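DUF2235 domain-containing protein (Pseudomonas aeruginosa, PDB 4O5P) is a type VI secretion effector of the Tle1 family, a phospholipase that probably hydrolyses membrane phospholipids by means of an alpha/beta-hydrolase catalytic domain. Local coordinates at residues C61-H66 against P224-M229; A583-G588 against P677-F682. All coordinates share one frame; numbering follows the deposited sequence.

Contact 1: C61-H66 against P224-M229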
ATOM      1  N   CYS A  61      12.737   4.897  38.224  1.00 43.17           N
ATOM      2  CA  CYS A  61      14.161   5.169  38.018  1.00 37.66           C
ATOM      3  C   CYS A  61      14.535   5.425  36.552  1.00 41.18           C
ATOM      4  O   CYS A  61      15.156   6.440  36.233  1.00 37.62           O
ATOM      5  CB  CYS A  61      15.014   4.038  38.585  1.00 37.64           C
ATOM      6  SG  CYS A  61      14.521   2.390  38.070  1.00 63.96           S
ATOM      7  N   CYS A  62      14.171   4.501  35.667  1.00 37.19           N
ATOM      8  CA  CYS A  62      14.447   4.665  34.241  1.00 35.44           C
ATOM      9  C   CYS A  62      13.269   4.174  33.406  1.00 39.39           C
ATOM     10  O   CYS A  62      12.383   3.493  33.930  1.00 36.75           O
ATOM     11  CB  CYS A  62      15.713   3.902  33.864  1.00 41.07           C
ATOM     12  SG  CYS A  62      16.033   2.474  34.926  1.00 51.30           S
ATOM     13  N   LYS A  63      13.250   4.535  32.119  1.00 34.40           N
ATOM     14  CA  LYS A  63      12.245   4.001  31.196  1.00 31.95           C
ATOM     15  C   LYS A  63      12.707   4.056  29.743  1.00 29.25           C
ATOM     16  O   LYS A  63      13.376   5.002  29.331  1.00 28.83           O
ATOM     17  CB  LYS A  63      10.906   4.735  31.354  1.00 36.12           C
ATOM     18  CG  LYS A  63      10.942   6.213  30.988  1.00 32.09           C
ATOM     19  CD  LYS A  63       9.603   6.905  31.241  1.00 32.34           C
ATOM     20  CE  LYS A  63       9.641   8.341  30.716  1.00 30.12           C
ATOM     21  NZ  LYS A  63       8.530   9.195  31.215  1.00 31.62           N
ATOM     22  N   ALA A  64      12.361   3.035  28.965  1.00 30.31           N
ATOM     23  CA  ALA A  64      12.535   3.135  27.522  1.00 25.80           C
ATOM     24  C   ALA A  64      11.297   3.810  26.962  1.00 24.88           C
ATOM     25  O   ALA A  64      10.246   3.846  27.616  1.00 28.45           O
ATOM     26  CB  ALA A  64      12.732   1.775  26.905  1.00 27.49           C
ATOM     27  N   ILE A  65      11.418   4.379  25.770  1.00 21.42           N
ATOM     28  CA  ILE A  65      10.248   4.928  25.099  1.00 21.20           C
ATOM     29  C   ILE A  65       9.811   3.923  24.044  1.00 22.80           C
ATOM     30  O   ILE A  65      10.593   3.577  23.155  1.00 21.59           O
ATOM     31  CB  ILE A  65      10.553   6.304  24.462  1.00 21.76           C
ATOM     32  CG1 ILE A  65      11.193   7.212  25.512  1.00 19.59           C
ATOM     33  CG2 ILE A  65       9.275   6.944  23.894  1.00 17.10           C
ATOM     34  CD1 ILE A  65      11.523   8.573  25.008  1.00 27.20           C
ATOM     35  N   HIS A  66       8.582   3.430  24.166  1.00 20.57           N
ATOM     36  CA  HIS A  66       8.092   2.401  23.252  1.00 20.35           C
ATOM     37  C   HIS A  66       7.039   3.039  22.364  1.00 20.64           C
ATOM     38  O   HIS A  66       6.072   3.626  22.862  1.00 19.72           O
ATOM     39  CB  HIS A  66       7.502   1.209  24.022  1.00 21.30           C
ATOM     40  CG  HIS A  66       8.513   0.411  24.797  1.00 20.30           C
ATOM     41  ND1 HIS A  66       9.192  -0.665  24.255  1.00 24.06           N
ATOM     42  CD2 HIS A  66       8.930   0.510  26.082  1.00 24.11           C
ATOM     43  CE1 HIS A  66       9.992  -1.183  25.169  1.00 27.47           C
ATOM     44  NE2 HIS A  66       9.848  -0.494  26.289  1.00 25.25           N
ATOM     45  N   PRO A 224      13.038  10.192  35.582  1.00 37.01           N
ATOM     46  CA  PRO A 224      13.598   8.926  35.091  1.00 31.18           C
ATOM     47  C   PRO A 224      14.739   9.109  34.084  1.00 32.22           C
ATOM     48  O   PRO A 224      14.699  10.058  33.293  1.00 31.78           O
ATOM     49  CB  PRO A 224      12.397   8.258  34.391  1.00 32.99           C
ATOM     50  CG  PRO A 224      11.199   9.204  34.610  1.00 35.19           C
ATOM     51  CD  PRO A 224      11.792  10.538  34.878  1.00 34.06           C
ATOM     52  N   HIS A 225      15.734   8.219  34.113  1.00 24.58           N
ATOM     53  CA  HIS A 225      16.758   8.200  33.069  1.00 31.53           C
ATOM     54  C   HIS A 225      16.161   7.638  31.772  1.00 31.07           C
ATOM     55  O   HIS A 225      15.766   6.476  31.731  1.00 29.37           O
ATOM     56  CB  HIS A 225      17.959   7.335  33.474  1.00 28.97           C
ATOM     57  CG  HIS A 225      18.868   7.975  34.478  1.00 39.86           C
ATOM     58  ND1 HIS A 225      18.412   8.797  35.487  1.00 39.29           N
ATOM     59  CD2 HIS A 225      20.209   7.888  34.646  1.00 45.11           C
ATOM     60  CE1 HIS A 225      19.433   9.195  36.228  1.00 37.45           C
ATOM     61  NE2 HIS A 225      20.535   8.655  35.739  1.00 44.96           N
ATOM     62  N   ILE A 226      16.109   8.459  30.721  1.00 30.62           N
ATOM     63  CA  ILE A 226      15.600   8.019  29.424  1.00 27.92           C
ATOM     64  C   ILE A 226      16.630   7.165  28.702  1.00 25.84           C
ATOM     65  O   ILE A 226      17.728   7.631  28.406  1.00 24.80           O
ATOM     66  CB  ILE A 226      15.187   9.214  28.542  1.00 31.49           C
ATOM     67  CG1 ILE A 226      14.214  10.116  29.294  1.00 30.91           C
ATOM     68  CG2 ILE A 226      14.556   8.733  27.251  1.00 27.42           C
ATOM     69  CD1 ILE A 226      13.050   9.373  29.903  1.00 28.29           C
ATOM     70  N   LEU A 227      16.264   5.920  28.398  1.00 26.55           N
ATOM     71  CA  LEU A 227      17.239   4.925  27.974  1.00 24.95           C
ATOM     72  C   LEU A 227      17.340   4.689  26.474  1.00 24.94           C
ATOM     73  O   LEU A 227      18.446   4.593  25.932  1.00 25.48           O
ATOM     74  CB  LEU A 227      16.945   3.592  28.653  1.00 26.39           C
ATOM     75  CG  LEU A 227      17.232   3.541  30.148  1.00 28.58           C
ATOM     76  CD1 LEU A 227      16.869   2.183  30.700  1.00 32.85           C
ATOM     77  CD2 LEU A 227      18.699   3.851  30.392  1.00 29.84           C
ATOM     78  N   ALA A 228      16.197   4.544  25.809  1.00 21.35           N
ATOM     79  CA  ALA A 228      16.211   4.161  24.401  1.00 21.08           C
ATOM     80  C   ALA A 228      14.882   4.428  23.743  1.00 20.81           C
ATOM     81  O   ALA A 228      13.899   4.797  24.400  1.00 19.61           O
ATOM     82  CB  ALA A 228      16.568   2.669  24.237  1.00 21.09           C
HETATM   83  N   MSE A 229      14.871   4.213  22.433  1.00 18.70           N
HETATM   84  CA  MSE A 229      13.661   4.301  21.653  1.00 19.26           C
HETATM   85  C   MSE A 229      13.486   3.039  20.846  1.00 16.86           C
HETATM   86  O   MSE A 229      14.351   2.674  20.060  1.00 16.39           O
HETATM   87  CB  MSE A 229      13.717   5.513  20.743  1.00 16.74           C
HETATM   88  CG  MSE A 229      13.534   6.758  21.559  1.00 19.87           C
HETATM   89 SE   MSE A 229      13.323   8.381  20.636  0.56 31.40          SE
HETATM   90  CE  MSE A 229      12.212   7.841  19.081  1.00 15.20           C
TER
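Cys61 O is met twice by the start of the 224-229 segment: His225 N donates to it over 2.8 Å, in the plane of the carbonyl and on a lone pair, and Pro224 CA adds a CA-H...O contact. Beyond this point the chains run on as parallel neighbours, their short axes 24° apart. Lys63 bonds to both sides of Ile226, its N giving to His225 O and its O accepting from Leu227 N, each over 3.2 Å with the donor tilted out of the carbonyl plane. The register then slips by one residue, a beta bulge in the 225-229 strand where Leu227 departs from extended backbone angles, and Ile65 N resumes the ladder by giving a nearly straight bond to Ala228 O at 2.9 Å (171°).

The side chains sort onto two faces. On one, Lys63 and Ile226 lie side by side and point the same way, with Lys63 CE 3.7 Å from Ile226 CD1. The lysine leaves the backbone with CG between N and the carbonyl carbon (chi1 64°) and then runs extended, which carries NZ past the isoleucine to Ser108 O. Ile65, two residues further along, slants across Ile226, its CD1 3.8 Å from Ile226 CG2, and Met229 CG, of a selenomethionine, lies against Ile65 CB. On the other face Cys62 CB lies 3.3 Å from His225 O and touches both His225 CB and Leu227 CD1.

Helix 36-43 packs Phe41 on Cys62 and Leu227, and Asp37 on Ala64 and Ala228. Helix 139-162 lies against Lys63, Ile65 and Ile226, helix 195-219 against Ile226, and strand 270-280 pairs in parallel with 225-236 on the side of Met229, as in the central sheet expected of an alpha/beta hydrolase.

Contact 2: A583-G588 against P677-F682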
ATOM      1  N   ALA A 583     -15.528 -14.593 -18.388  1.00 18.05           N
ATOM      2  CA  ALA A 583     -16.101 -15.551 -19.339  1.00 17.21           C
ATOM      3  C   ALA A 583     -15.610 -15.298 -20.764  1.00 17.13           C
ATOM      4  O   ALA A 583     -15.149 -16.225 -21.443  1.00 16.12           O
ATOM      5  CB  ALA A 583     -17.625 -15.515 -19.273  1.00 16.83           C
ATOM      6  N   HIS A 584     -15.721 -14.044 -21.213  1.00 18.12           N
ATOM      7  CA  HIS A 584     -15.217 -13.665 -22.534  1.00 18.82           C
ATOM      8  C   HIS A 584     -13.740 -14.037 -22.723  1.00 19.02           C
ATOM      9  O   HIS A 584     -13.373 -14.702 -23.715  1.00 18.33           O
ATOM     10  CB  HIS A 584     -15.398 -12.164 -22.768  1.00 22.69           C
ATOM     11  CG  HIS A 584     -14.944 -11.706 -24.121  1.00 23.99           C
ATOM     12  ND1 HIS A 584     -13.784 -10.988 -24.313  1.00 27.21           N
ATOM     13  CD2 HIS A 584     -15.483 -11.885 -25.350  1.00 24.76           C
ATOM     14  CE1 HIS A 584     -13.637 -10.730 -25.600  1.00 27.68           C
ATOM     15  NE2 HIS A 584     -14.649 -11.269 -26.253  1.00 30.12           N
ATOM     16  N   ASP A 585     -12.898 -13.611 -21.780  1.00 15.50           N
ATOM     17  CA  ASP A 585     -11.468 -13.909 -21.852  1.00 16.93           C
ATOM     18  C   ASP A 585     -11.211 -15.414 -21.926  1.00 15.12           C
ATOM     19  O   ASP A 585     -10.346 -15.881 -22.674  1.00 16.79           O
ATOM     20  CB  ASP A 585     -10.726 -13.345 -20.628  1.00 15.64           C
ATOM     21  CG  ASP A 585     -10.640 -11.829 -20.630  1.00 22.83           C
ATOM     22  OD1 ASP A 585     -11.006 -11.204 -21.650  1.00 23.80           O
ATOM     23  OD2 ASP A 585     -10.203 -11.259 -19.604  1.00 22.06           O
ATOM     24  N   TYR A 586     -11.951 -16.182 -21.140  1.00 14.08           N
ATOM     25  CA  TYR A 586     -11.647 -17.603 -21.023  1.00 17.29           C
ATOM     26  C   TYR A 586     -12.138 -18.358 -22.262  1.00 18.29           C
ATOM     27  O   TYR A 586     -11.533 -19.349 -22.661  1.00 19.34           O
ATOM     28  CB  TYR A 586     -12.259 -18.182 -19.743  1.00 18.28           C
ATOM     29  CG  TYR A 586     -12.060 -19.677 -19.600  1.00 17.19           C
ATOM     30  CD1 TYR A 586     -10.846 -20.199 -19.173  1.00 13.06           C
ATOM     31  CD2 TYR A 586     -13.083 -20.558 -19.899  1.00 17.61           C
ATOM     32  CE1 TYR A 586     -10.653 -21.572 -19.044  1.00 16.01           C
ATOM     33  CE2 TYR A 586     -12.908 -21.927 -19.773  1.00 21.05           C
ATOM     34  CZ  TYR A 586     -11.702 -22.427 -19.348  1.00 16.84           C
ATOM     35  OH  TYR A 586     -11.555 -23.790 -19.236  1.00 22.17           O
ATOM     36  N   LYS A 587     -13.214 -17.880 -22.878  1.00 20.40           N
ATOM     37  CA  LYS A 587     -13.742 -18.539 -24.084  1.00 22.65           C
ATOM     38  C   LYS A 587     -12.831 -18.241 -25.275  1.00 18.94           C
ATOM     39  O   LYS A 587     -12.580 -19.109 -26.111  1.00 24.86           O
ATOM     40  CB  LYS A 587     -15.182 -18.096 -24.382  1.00 22.39           C
ATOM     41  CG  LYS A 587     -15.874 -18.938 -25.486  1.00 26.55           C
ATOM     42  CD  LYS A 587     -17.199 -18.333 -25.946  1.00 29.64           C
ATOM     43  CE  LYS A 587     -18.391 -18.840 -25.133  1.00 33.35           C
ATOM     44  NZ  LYS A 587     -18.316 -18.456 -23.677  1.00 34.41           N
ATOM     45  N   GLY A 588     -12.305 -17.018 -25.324  1.00 20.73           N
ATOM     46  CA  GLY A 588     -11.407 -16.619 -26.392  1.00 22.47           C
ATOM     47  C   GLY A 588     -12.052 -16.483 -27.764  1.00 22.82           C
ATOM     48  O   GLY A 588     -11.385 -16.658 -28.782  1.00 23.42           O
ATOM     49  N   PRO A 677      -7.599  -6.261 -24.882  1.00 30.19           N
ATOM     50  CA  PRO A 677      -7.269  -7.619 -25.357  1.00 28.28           C
ATOM     51  C   PRO A 677      -7.813  -8.682 -24.413  1.00 26.99           C
ATOM     52  O   PRO A 677      -8.616  -9.520 -24.817  1.00 29.41           O
ATOM     53  CB  PRO A 677      -5.736  -7.642 -25.347  1.00 27.81           C
ATOM     54  CG  PRO A 677      -5.322  -6.434 -24.534  1.00 29.48           C
ATOM     55  CD  PRO A 677      -6.401  -5.423 -24.708  1.00 22.64           C
ATOM     56  N   PHE A 678      -7.351  -8.659 -23.170  1.00 17.89           N
ATOM     57  CA  PHE A 678      -8.009  -9.404 -22.110  1.00 21.08           C
ATOM     58  C   PHE A 678      -7.679  -8.768 -20.767  1.00 19.51           C
ATOM     59  O   PHE A 678      -6.763  -7.941 -20.677  1.00 21.29           O
ATOM     60  CB  PHE A 678      -7.651 -10.890 -22.152  1.00 15.18           C
ATOM     61  CG  PHE A 678      -6.192 -11.174 -22.383  1.00 18.49           C
ATOM     62  CD1 PHE A 678      -5.267 -11.012 -21.372  1.00 16.96           C
ATOM     63  CD2 PHE A 678      -5.760 -11.664 -23.607  1.00 20.62           C
ATOM     64  CE1 PHE A 678      -3.931 -11.293 -21.586  1.00 17.51           C
ATOM     65  CE2 PHE A 678      -4.436 -11.956 -23.823  1.00 21.33           C
ATOM     66  CZ  PHE A 678      -3.516 -11.770 -22.817  1.00 20.21           C
ATOM     67  N   THR A 679      -8.431  -9.137 -19.733  1.00 18.73           N
ATOM     68  CA  THR A 679      -8.357  -8.450 -18.435  1.00 17.93           C
ATOM     69  C   THR A 679      -7.228  -8.970 -17.553  1.00 18.42           C
ATOM     70  O   THR A 679      -6.527  -9.901 -17.937  1.00 15.70           O
ATOM     71  CB  THR A 679      -9.658  -8.627 -17.659  1.00 18.81           C
ATOM     72  OG1 THR A 679      -9.845 -10.020 -17.353  1.00 15.94           O
ATOM     73  CG2 THR A 679     -10.839  -8.110 -18.490  1.00 19.70           C
ATOM     74  N   ASP A 680      -7.063  -8.375 -16.371  1.00 17.13           N
ATOM     75  CA  ASP A 680      -6.021  -8.804 -15.443  1.00 16.85           C
ATOM     76  C   ASP A 680      -6.230 -10.229 -14.901  1.00 16.45           C
ATOM     77  O   ASP A 680      -5.324 -10.811 -14.308  1.00 14.98           O
ATOM     78  CB  ASP A 680      -5.884  -7.796 -14.287  1.00 18.69           C
ATOM     79  CG  ASP A 680      -5.357  -6.447 -14.752  1.00 20.59           C
ATOM     80  OD1 ASP A 680      -4.665  -6.429 -15.797  1.00 19.88           O
ATOM     81  OD2 ASP A 680      -5.638  -5.417 -14.090  1.00 18.99           O
ATOM     82  N   TYR A 681      -7.419 -10.793 -15.111  1.00 14.98           N
ATOM     83  CA  TYR A 681      -7.670 -12.180 -14.718  1.00 17.76           C
ATOM     84  C   TYR A 681      -6.691 -13.118 -15.402  1.00 17.76           C
ATOM     85  O   TYR A 681      -6.388 -14.204 -14.899  1.00 15.77           O
ATOM     86  CB  TYR A 681      -9.096 -12.597 -15.100  1.00 19.07           C
ATOM     87  CG  TYR A 681     -10.206 -12.084 -14.197  1.00 14.86           C
ATOM     88  CD1 TYR A 681     -10.087 -12.120 -12.819  1.00 17.45           C
ATOM     89  CD2 TYR A 681     -11.384 -11.584 -14.739  1.00 18.81           C
ATOM     90  CE1 TYR A 681     -11.118 -11.667 -11.996  1.00 16.51           C
ATOM     91  CE2 TYR A 681     -12.415 -11.131 -13.931  1.00 18.63           C
ATOM     92  CZ  TYR A 681     -12.275 -11.177 -12.566  1.00 19.51           C
ATOM     93  OH  TYR A 681     -13.304 -10.720 -11.763  1.00 19.92           O
ATOM     94  N   PHE A 682      -6.218 -12.719 -16.576  1.00 17.02           N
ATOM     95  CA  PHE A 682      -5.355 -13.593 -17.335  1.00 15.29           C
ATOM     96  C   PHE A 682      -3.940 -13.070 -17.467  1.00 12.40           C
ATOM     97  O   PHE A 682      -3.244 -13.387 -18.425  1.00 11.57           O
ATOM     98  CB  PHE A 682      -5.995 -13.941 -18.678  1.00 15.47           C
ATOM     99  CG  PHE A 682      -7.079 -14.964 -18.550  1.00 17.46           C
ATOM    100  CD1 PHE A 682      -8.388 -14.582 -18.300  1.00 15.15           C
ATOM    101  CD2 PHE A 682      -6.767 -16.326 -18.604  1.00 16.43           C
ATOM    102  CE1 PHE A 682      -9.384 -15.536 -18.149  1.00 16.38           C
ATOM    103  CE2 PHE A 682      -7.750 -17.293 -18.456  1.00 19.40           C
ATOM    104  CZ  PHE A 682      -9.075 -16.901 -18.229  1.00 17.74           C
TER
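Asp585 reaches from the last turn of helix 571-587 into the loop of residues 677-682, where its carboxylate plane stands 78° from the ring plane of Phe678 and the two side chains cross at about a right angle. Contact with that phenylalanine is through its CB, which lies 3.4 Å from Asp585 OD1, while the ring leads off toward Tyr623. Asp585 OD2 points at Thr679 and accepts two bonds from this one residue. Thr679 OG1 arrives nearly along the C-O axis at 2.6 Å, and Thr679 N comes from the syn side at 2.8 Å, 35° out of the carboxylate plane. With OG1 placed between the backbone N and the carbonyl carbon (chi1 64°), the threonine can present hydroxyl and amide to the same oxygen.

Phe682 packs against Asp585 CB, its CD1 3.5 Å away, and its CZ, 3.8 Å from Tyr586 CB, lies at the edge of the tyrosine ring, in its plane. The Tyr586 ring itself stacks on His627 and its OH bonds to Ser631, both of helix 616-637.

The contact joins the end of helix 571-587 to a loop within the C-terminal region of Tle1-like effectors. Two bonds hold OD2 in place and so restrain the carboxylate. With Asp585 buried, they probably offset part of the cost of a negative charge there.

In the fold
After strand 7-10 and helices 24-34 and 36-43 the chain enters strand 62-71, then passes through 157 residues, about half of them helical, including helices 139-162 and 195-219, before strand 225-236 returns alongside it. Contact 1 closes that loop within the sheet of the catalytic part; its second strand runs on toward Ser237, the probable nucleophile at a GxSxG elbow. Only much later does helix 571-587 open contact 2, whose 88-residue loop of helices and strands ends at 677-682, all within the C-terminal family region. The loops follow in series, neither nesting nor crossing. The contacts lie on opposite sides of the chain's centre, their own centres 58 Å apart, so each ties its own part of the fold.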